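Local coordinates for protein Non-sulfated chondroitin lyase E66 (Autographa californica nucleopolyhedrovirus, PDB 3VSN) that cleaves non-sulfated chondroitin as a lyase of the occlusion-derived virus envelope and is essential for oral infection of the insect host, at residues 390-395 with 436-441; 465-470 with 544-549. One frame throughout, in Å; residues are numbered along the deposited sequence.

Interaction 1 closes first along the chain from the N terminus: residues 390-395, leaving the edge strand 390-391 of a four-stranded sheet, meet the hairpin turn 436-441 of a seven-stranded sheet. Interaction 2 opens only after that, joining the loop 465-470 to the end of helix 542-546, so the two closures follow in series and neither nest nor cross. Their centres are nonetheless just about 10 Å apart. N438 ND2 probably donates a hydrogen bond to S466 OG, while L467 packs against Q392 and N438, so interactions 1 and 2 touch directly, tying together the edge of the four-stranded sheet, a hairpin of the seven-stranded sheet and the loop 465-470.

Interaction 1: 390-395 with 436-441; sequences ILQSLN and EMNNLQ
I390 meets L440 where an edge strand approaches a beta hairpin: M437 to L440 form a type I' turn in the connection between strands 426-434 and 440-449. The apolar touch is light, I390 CG2 lying 4.4 Å from L440 CD1, and M364 of helix 359-364 packs against both residues. Beyond L391, whose backbone bonds to R473 of strand 472-480, the chain leaves the sheet, and Q392 reaches across to carry most of the contact. Its CG stands anti to the carbonyl carbon (chi1 -67°) and the chain then runs out extended, which delivers the amide to the turn. Both ends of that amide are used. OE1 of Q392 accepts from N438 ND2 at 2.9 Å, the donor lying nearly in line with the C=O, and the two amide planes are close to coplanar, 25° apart. Two acceptors, Q392 OE1 and S466 OG, share N438 ND2 and would fix the rotation of its amide. At the other end of the Q392 amide, NE2 lies 3.8 Å from L440 CB and donates to M437 O, which already takes the closing bond of the turn from L440 N at 3.2 Å. The two donors come from opposite faces of the carbonyl plane, and the nearly straight bond from Q392 NE2 to M437 O measures 3.0 Å.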
ATOM      1  N   ILE A 390     -15.768   6.736  11.537  1.00 11.40           N
ATOM      2  CA  ILE A 390     -16.961   6.904  12.362  1.00 11.81           C
ATOM      3  C   ILE A 390     -16.684   6.245  13.713  1.00 12.25           C
ATOM      4  O   ILE A 390     -16.382   5.048  13.776  1.00 12.18           O
ATOM      5  CB  ILE A 390     -18.222   6.282  11.716  1.00 11.81           C
ATOM      6  CG1 ILE A 390     -18.484   6.882  10.325  1.00 11.76           C
ATOM      7  CG2 ILE A 390     -19.442   6.488  12.616  1.00 11.76           C
ATOM      8  CD1 ILE A 390     -19.501   6.120   9.501  1.00 11.66           C
ATOM      9  N   LEU A 391     -16.772   7.036  14.781  1.00 12.89           N
ATOM     10  CA  LEU A 391     -16.528   6.556  16.142  1.00 13.65           C
ATOM     11  C   LEU A 391     -17.840   6.241  16.843  1.00 14.43           C
ATOM     12  O   LEU A 391     -18.818   6.981  16.702  1.00 14.27           O
ATOM     13  CB  LEU A 391     -15.756   7.593  16.961  1.00 13.62           C
ATOM     14  CG  LEU A 391     -14.380   8.057  16.472  1.00 13.41           C
ATOM     15  CD1 LEU A 391     -13.832   9.114  17.415  1.00 13.50           C
ATOM     16  CD2 LEU A 391     -13.410   6.890  16.343  1.00 13.37           C
ATOM     17  N   GLN A 392     -17.845   5.150  17.607  1.00 15.16           N
ATOM     18  CA  GLN A 392     -19.051   4.687  18.297  1.00 16.06           C
ATOM     19  C   GLN A 392     -18.960   4.901  19.804  1.00 16.96           C
ATOM     20  O   GLN A 392     -19.918   4.651  20.535  1.00 17.32           O
ATOM     21  CB  GLN A 392     -19.310   3.210  17.992  1.00 16.14           C
ATOM     22  CG  GLN A 392     -19.673   2.923  16.545  1.00 16.06           C
ATOM     23  CD  GLN A 392     -20.042   1.468  16.319  1.00 16.27           C
ATOM     24  OE1 GLN A 392     -20.841   0.894  17.064  1.00 16.44           O
ATOM     25  NE2 GLN A 392     -19.469   0.867  15.283  1.00 15.90           N
ATOM     26  N   SER A 393     -17.802   5.366  20.257  1.00 17.75           N
ATOM     27  CA  SER A 393     -17.579   5.704  21.661  1.00 18.53           C
ATOM     28  C   SER A 393     -16.669   6.930  21.739  1.00 18.90           C
ATOM     29  O   SER A 393     -16.080   7.342  20.731  1.00 18.75           O
ATOM     30  CB  SER A 393     -16.952   4.519  22.401  1.00 18.55           C
ATOM     31  OG  SER A 393     -15.695   4.181  21.840  1.00 19.40           O
ATOM     32  N   LEU A 394     -16.552   7.510  22.928  1.00 19.16           N
ATOM     33  CA  LEU A 394     -15.696   8.679  23.117  1.00 19.62           C
ATOM     34  C   LEU A 394     -14.203   8.376  22.921  1.00 19.74           C
ATOM     35  O   LEU A 394     -13.493   9.147  22.269  1.00 19.79           O
ATOM     36  CB  LEU A 394     -15.969   9.348  24.472  1.00 19.69           C
ATOM     37  CG  LEU A 394     -17.355   9.987  24.651  1.00 19.93           C
ATOM     38  CD1 LEU A 394     -17.520  10.513  26.069  1.00 19.99           C
ATOM     39  CD2 LEU A 394     -17.601  11.103  23.640  1.00 19.96           C
ATOM     40  N   ASN A 395     -13.734   7.246  23.451  1.00 20.02           N
ATOM     41  CA  ASN A 395     -12.317   6.881  23.310  1.00 20.07           C
ATOM     42  C   ASN A 395     -11.962   6.285  21.943  1.00 19.71           C
ATOM     43  O   ASN A 395     -10.786   6.143  21.604  1.00 19.52           O
ATOM     44  CB  ASN A 395     -11.828   5.995  24.475  1.00 20.81           C
ATOM     45  CG  ASN A 395     -12.391   4.579  24.440  1.00 21.44           C
ATOM     46  OD1 ASN A 395     -12.910   4.108  23.429  1.00 21.62           O
ATOM     47  ND2 ASN A 395     -12.265   3.883  25.564  1.00 21.99           N
ATOM     48  N   GLU A 436     -19.060  -7.335  12.921  1.00 15.58           N
ATOM     49  CA  GLU A 436     -18.111  -7.292  14.040  1.00 15.85           C
ATOM     50  C   GLU A 436     -17.866  -5.886  14.597  1.00 15.86           C
ATOM     51  O   GLU A 436     -17.224  -5.731  15.637  1.00 15.83           O
ATOM     52  CB  GLU A 436     -16.781  -7.949  13.645  1.00 16.48           C
ATOM     53  CG  GLU A 436     -16.875  -9.428  13.282  1.00 16.88           C
ATOM     54  CD  GLU A 436     -17.357  -9.682  11.858  1.00 17.41           C
ATOM     55  OE1 GLU A 436     -17.473  -8.726  11.060  1.00 17.30           O
ATOM     56  OE2 GLU A 436     -17.622 -10.855  11.532  1.00 18.20           O
ATOM     57  N   MET A 437     -18.362  -4.864  13.905  1.00 15.67           N
ATOM     58  CA  MET A 437     -18.292  -3.496  14.418  1.00 15.65           C
ATOM     59  C   MET A 437     -19.676  -3.010  14.837  1.00 15.49           C
ATOM     60  O   MET A 437     -20.098  -1.907  14.474  1.00 15.01           O
ATOM     61  CB  MET A 437     -17.640  -2.547  13.401  1.00 15.88           C
ATOM     62  CG  MET A 437     -16.149  -2.801  13.211  1.00 16.36           C
ATOM     63  SD  MET A 437     -15.241  -1.491  12.358  1.00 17.08           S
ATOM     64  CE  MET A 437     -15.898  -1.641  10.700  1.00 16.35           C
ATOM     65  N   ASN A 438     -20.375  -3.850  15.606  1.00 15.29           N
ATOM     66  CA  ASN A 438     -21.685  -3.506  16.161  1.00 15.37           C
ATOM     67  C   ASN A 438     -22.750  -3.276  15.073  1.00 15.04           C
ATOM     68  O   ASN A 438     -23.630  -2.419  15.217  1.00 14.92           O
ATOM     69  CB  ASN A 438     -21.538  -2.282  17.081  1.00 15.78           C
ATOM     70  CG  ASN A 438     -22.790  -1.981  17.872  1.00 16.18           C
ATOM     71  OD1 ASN A 438     -23.499  -2.886  18.301  1.00 16.75           O
ATOM     72  ND2 ASN A 438     -23.066  -0.694  18.073  1.00 16.16           N
ATOM     73  N   ASN A 439     -22.662  -4.051  13.990  1.00 14.77           N
ATOM     74  CA  ASN A 439     -23.548  -3.906  12.822  1.00 14.73           C
ATOM     75  C   ASN A 439     -23.514  -2.516  12.178  1.00 14.32           C
ATOM     76  O   ASN A 439     -24.508  -2.073  11.591  1.00 14.14           O
ATOM     77  CB  ASN A 439     -24.996  -4.324  13.146  1.00 15.49           C
ATOM     78  CG  ASN A 439     -25.231  -5.821  12.997  1.00 16.43           C
ATOM     79  OD1 ASN A 439     -26.148  -6.376  13.605  1.00 17.60           O
ATOM     80  ND2 ASN A 439     -24.419  -6.476  12.178  1.00 16.19           N
ATOM     81  N   LEU A 440     -22.375  -1.833  12.297  1.00 13.78           N
ATOM     82  CA  LEU A 440     -22.165  -0.561  11.604  1.00 13.48           C
ATOM     83  C   LEU A 440     -22.450  -0.717  10.121  1.00 13.30           C
ATOM     84  O   LEU A 440     -21.950  -1.642   9.472  1.00 13.63           O
ATOM     85  CB  LEU A 440     -20.734  -0.042  11.801  1.00 13.53           C
ATOM     86  CG  LEU A 440     -20.333   1.215  11.012  1.00 13.58           C
ATOM     87  CD1 LEU A 440     -21.001   2.470  11.568  1.00 13.68           C
ATOM     88  CD2 LEU A 440     -18.822   1.363  11.000  1.00 13.58           C
ATOM     89  N   GLN A 441     -23.269   0.187   9.597  1.00 13.01           N
ATOM     90  CA  GLN A 441     -23.539   0.256   8.169  1.00 12.79           C
ATOM     91  C   GLN A 441     -23.486   1.707   7.718  1.00 12.62           C
ATOM     92  O   GLN A 441     -23.671   2.621   8.529  1.00 12.50           O
ATOM     93  CB  GLN A 441     -24.903  -0.357   7.840  1.00 12.88           C
ATOM     94  CG  GLN A 441     -26.090   0.387   8.439  1.00 13.16           C
ATOM     95  CD  GLN A 441     -27.416  -0.163   7.957  1.00 13.51           C
ATOM     96  OE1 GLN A 441     -27.799   0.036   6.806  1.00 14.03           O
ATOM     97  NE2 GLN A 441     -28.123  -0.854   8.839  1.00 13.38           N
TER

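Interaction 2: 465-470 with 544-549; sequences NSLNNT and TMYTAT
The backbone nitrogen of N465 sits over the centre of the Y546 ring, 3.1 Å above its plane, so that a backbone amide nitrogen lies over one face of the aromatic ring. The side-chain OD1 of N465 stays farther off, 4.0 Å from CE2 of Y546. From there the loop wraps past the end of the ring. S466 N, oblique to the ring, is 3.3 Å from Y546 OH but at too poor an angle to bond, and the next amide makes the link: L467 N donates to Y546 OH at 2.8 Å, from the ring's edge and near its plane. The phenol is thus held in two ways, by a peptide over its face and by an amide at its oxygen.

L467 secures the flank. Its side chain runs antiparallel alongside the tyrosine, with CB 3.3 Å from Y546 OH and CG 3.9 Å from CE1 of the same ring. Farther out, L467 CD1 reaches M545, 3.7 Å from SD, the leucine lying roughly perpendicular to the methionine chain. That chain bends at its last torsion (chi3 82°), and its CE also lies against L467 CD1.

M545 and Y546 occupy the last turn of helix 542-546, which closes in a Schellman motif: A548, at positive phi, is the C-prime residue, T549 N bonds back to T544 O at 2.9 Å, and A548 N to M545 O. Strand 550-558 follows at once, while the partner loop lies between strands 452-461 and 472-480; F542 of the helix also packs on L467, and M545 shares a backbone bond with V462.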
ATOM      1  N   ASN A 465     -30.175   0.385  20.014  1.00 17.11           N
ATOM      2  CA  ASN A 465     -30.050   0.328  21.483  1.00 17.89           C
ATOM      3  C   ASN A 465     -28.707  -0.177  22.013  1.00 17.76           C
ATOM      4  O   ASN A 465     -28.624  -0.670  23.141  1.00 18.17           O
ATOM      5  CB  ASN A 465     -31.216  -0.465  22.095  1.00 18.90           C
ATOM      6  CG  ASN A 465     -32.564   0.086  21.682  1.00 19.97           C
ATOM      7  OD1 ASN A 465     -32.800   1.294  21.761  1.00 20.73           O
ATOM      8  ND2 ASN A 465     -33.447  -0.790  21.214  1.00 20.39           N
ATOM      9  N   SER A 466     -27.656  -0.007  21.214  1.00 17.36           N
ATOM     10  CA  SER A 466     -26.352  -0.609  21.491  1.00 17.11           C
ATOM     11  C   SER A 466     -25.282   0.366  21.987  1.00 17.12           C
ATOM     12  O   SER A 466     -24.193  -0.060  22.379  1.00 16.99           O
ATOM     13  CB  SER A 466     -25.833  -1.297  20.228  1.00 16.88           C
ATOM     14  OG  SER A 466     -25.622  -0.340  19.201  1.00 16.57           O
ATOM     15  N   LEU A 467     -25.577   1.663  21.963  1.00 17.06           N
ATOM     16  CA  LEU A 467     -24.538   2.665  22.230  1.00 17.50           C
ATOM     17  C   LEU A 467     -24.520   3.246  23.646  1.00 18.17           C
ATOM     18  O   LEU A 467     -23.730   4.149  23.926  1.00 18.21           O
ATOM     19  CB  LEU A 467     -24.587   3.794  21.190  1.00 17.05           C
ATOM     20  CG  LEU A 467     -24.323   3.394  19.735  1.00 16.93           C
ATOM     21  CD1 LEU A 467     -24.479   4.601  18.824  1.00 16.68           C
ATOM     22  CD2 LEU A 467     -22.951   2.753  19.568  1.00 16.93           C
ATOM     23  N   ASN A 468     -25.370   2.727  24.535  1.00 18.98           N
ATOM     24  CA  ASN A 468     -25.419   3.205  25.924  1.00 19.88           C
ATOM     25  C   ASN A 468     -25.553   4.736  25.986  1.00 20.05           C
ATOM     26  O   ASN A 468     -24.785   5.419  26.672  1.00 20.19           O
ATOM     27  CB  ASN A 468     -24.183   2.715  26.702  1.00 20.45           C
ATOM     28  CG  ASN A 468     -24.284   2.966  28.199  1.00 21.28           C
ATOM     29  OD1 ASN A 468     -25.374   3.006  28.765  1.00 22.22           O
ATOM     30  ND2 ASN A 468     -23.138   3.140  28.844  1.00 21.79           N
ATOM     31  N   ASN A 469     -26.520   5.254  25.229  1.00 20.21           N
ATOM     32  CA  ASN A 469     -26.829   6.691  25.151  1.00 20.59           C
ATOM     33  C   ASN A 469     -25.631   7.594  24.838  1.00 20.16           C
ATOM     34  O   ASN A 469     -25.555   8.730  25.306  1.00 19.98           O
ATOM     35  CB  ASN A 469     -27.566   7.163  26.416  1.00 22.07           C
ATOM     36  CG  ASN A 469     -28.797   6.327  26.719  1.00 23.43           C
ATOM     37  OD1 ASN A 469     -28.903   5.733  27.794  1.00 24.98           O
ATOM     38  ND2 ASN A 469     -29.724   6.260  25.767  1.00 24.03           N
ATOM     39  N   THR A 470     -24.706   7.076  24.037  1.00 19.39           N
ATOM     40  CA  THR A 470     -23.539   7.834  23.603  1.00 18.64           C
ATOM     41  C   THR A 470     -23.682   8.163  22.121  1.00 17.63           C
ATOM     42  O   THR A 470     -23.899   7.268  21.302  1.00 17.36           O
ATOM     43  CB  THR A 470     -22.239   7.034  23.830  1.00 19.04           C
ATOM     44  OG1 THR A 470     -22.200   6.558  25.181  1.00 19.77           O
ATOM     45  CG2 THR A 470     -21.001   7.902  23.561  1.00 19.04           C
ATOM     46  N   THR A 544     -30.501   8.623  15.602  1.00 14.31           N
ATOM     47  CA  THR A 544     -30.484   8.502  14.135  1.00 13.89           C
ATOM     48  C   THR A 544     -29.619   7.325  13.680  1.00 13.61           C
ATOM     49  O   THR A 544     -29.896   6.711  12.650  1.00 13.28           O
ATOM     50  CB  THR A 544     -30.039   9.801  13.420  1.00 14.00           C
ATOM     51  OG1 THR A 544     -28.748  10.202  13.894  1.00 13.91           O
ATOM     52  CG2 THR A 544     -31.056  10.930  13.653  1.00 14.07           C
ATOM     53  N   MET A 545     -28.576   7.013  14.445  1.00 13.33           N
ATOM     54  CA  MET A 545     -27.773   5.820  14.181  1.00 13.48           C
ATOM     55  C   MET A 545     -28.603   4.551  14.368  1.00 13.48           C
ATOM     56  O   MET A 545     -28.458   3.595  13.609  1.00 13.23           O
ATOM     57  CB  MET A 545     -26.523   5.780  15.063  1.00 13.52           C
ATOM     58  CG  MET A 545     -25.525   6.886  14.745  1.00 13.87           C
ATOM     59  SD  MET A 545     -24.220   6.985  15.979  1.00 14.54           S
ATOM     60  CE  MET A 545     -23.115   5.696  15.410  1.00 14.15           C
ATOM     61  N   TYR A 546     -29.491   4.552  15.360  1.00 13.68           N
ATOM     62  CA  TYR A 546     -30.353   3.387  15.588  1.00 14.16           C
ATOM     63  C   TYR A 546     -31.329   3.147  14.441  1.00 14.20           C
ATOM     64  O   TYR A 546     -31.697   2.007  14.170  1.00 14.76           O
ATOM     65  CB  TYR A 546     -31.110   3.487  16.918  1.00 14.22           C
ATOM     66  CG  TYR A 546     -30.233   3.431  18.147  1.00 14.32           C
ATOM     67  CD1 TYR A 546     -28.914   2.969  18.080  1.00 14.27           C
ATOM     68  CD2 TYR A 546     -30.734   3.815  19.389  1.00 14.40           C
ATOM     69  CE1 TYR A 546     -28.113   2.922  19.210  1.00 14.48           C
ATOM     70  CE2 TYR A 546     -29.941   3.766  20.523  1.00 14.59           C
ATOM     71  CZ  TYR A 546     -28.637   3.320  20.429  1.00 14.58           C
ATOM     72  OH  TYR A 546     -27.856   3.270  21.558  1.00 14.96           O
ATOM     73  N   THR A 547     -31.732   4.219  13.768  1.00 14.44           N
ATOM     74  CA  THR A 547     -32.654   4.122  12.629  1.00 14.45           C
ATOM     75  C   THR A 547     -31.927   4.072  11.274  1.00 14.19           C
ATOM     76  O   THR A 547     -32.563   4.096  10.212  1.00 13.89           O
ATOM     77  CB  THR A 547     -33.679   5.273  12.643  1.00 14.70           C
ATOM     78  OG1 THR A 547     -32.986   6.528  12.651  1.00 15.23           O
ATOM     79  CG2 THR A 547     -34.565   5.179  13.886  1.00 14.96           C
ATOM     80  N   ALA A 548     -30.598   3.980  11.324  1.00 13.87           N
ATOM     81  CA  ALA A 548     -29.741   3.993  10.133  1.00 13.73           C
ATOM     82  C   ALA A 548     -30.049   5.182   9.223  1.00 13.67           C
ATOM     83  O   ALA A 548     -30.212   5.029   8.010  1.00 13.40           O
ATOM     84  CB  ALA A 548     -29.824   2.664   9.373  1.00 13.76           C
ATOM     85  N   THR A 549     -30.146   6.365   9.832  1.00 13.70           N
ATOM     86  CA  THR A 549     -30.439   7.596   9.099  1.00 14.02           C
ATOM     87  C   THR A 549     -29.448   8.724   9.394  1.00 13.56           C
ATOM     88  O   THR A 549     -29.644   9.847   8.936  1.00 13.69           O
ATOM     89  CB  THR A 549     -31.873   8.117   9.373  1.00 14.62           C
ATOM     90  OG1 THR A 549     -32.069   8.281  10.786  1.00 15.18           O
ATOM     91  CG2 THR A 549     -32.933   7.167   8.807  1.00 14.98           C
TER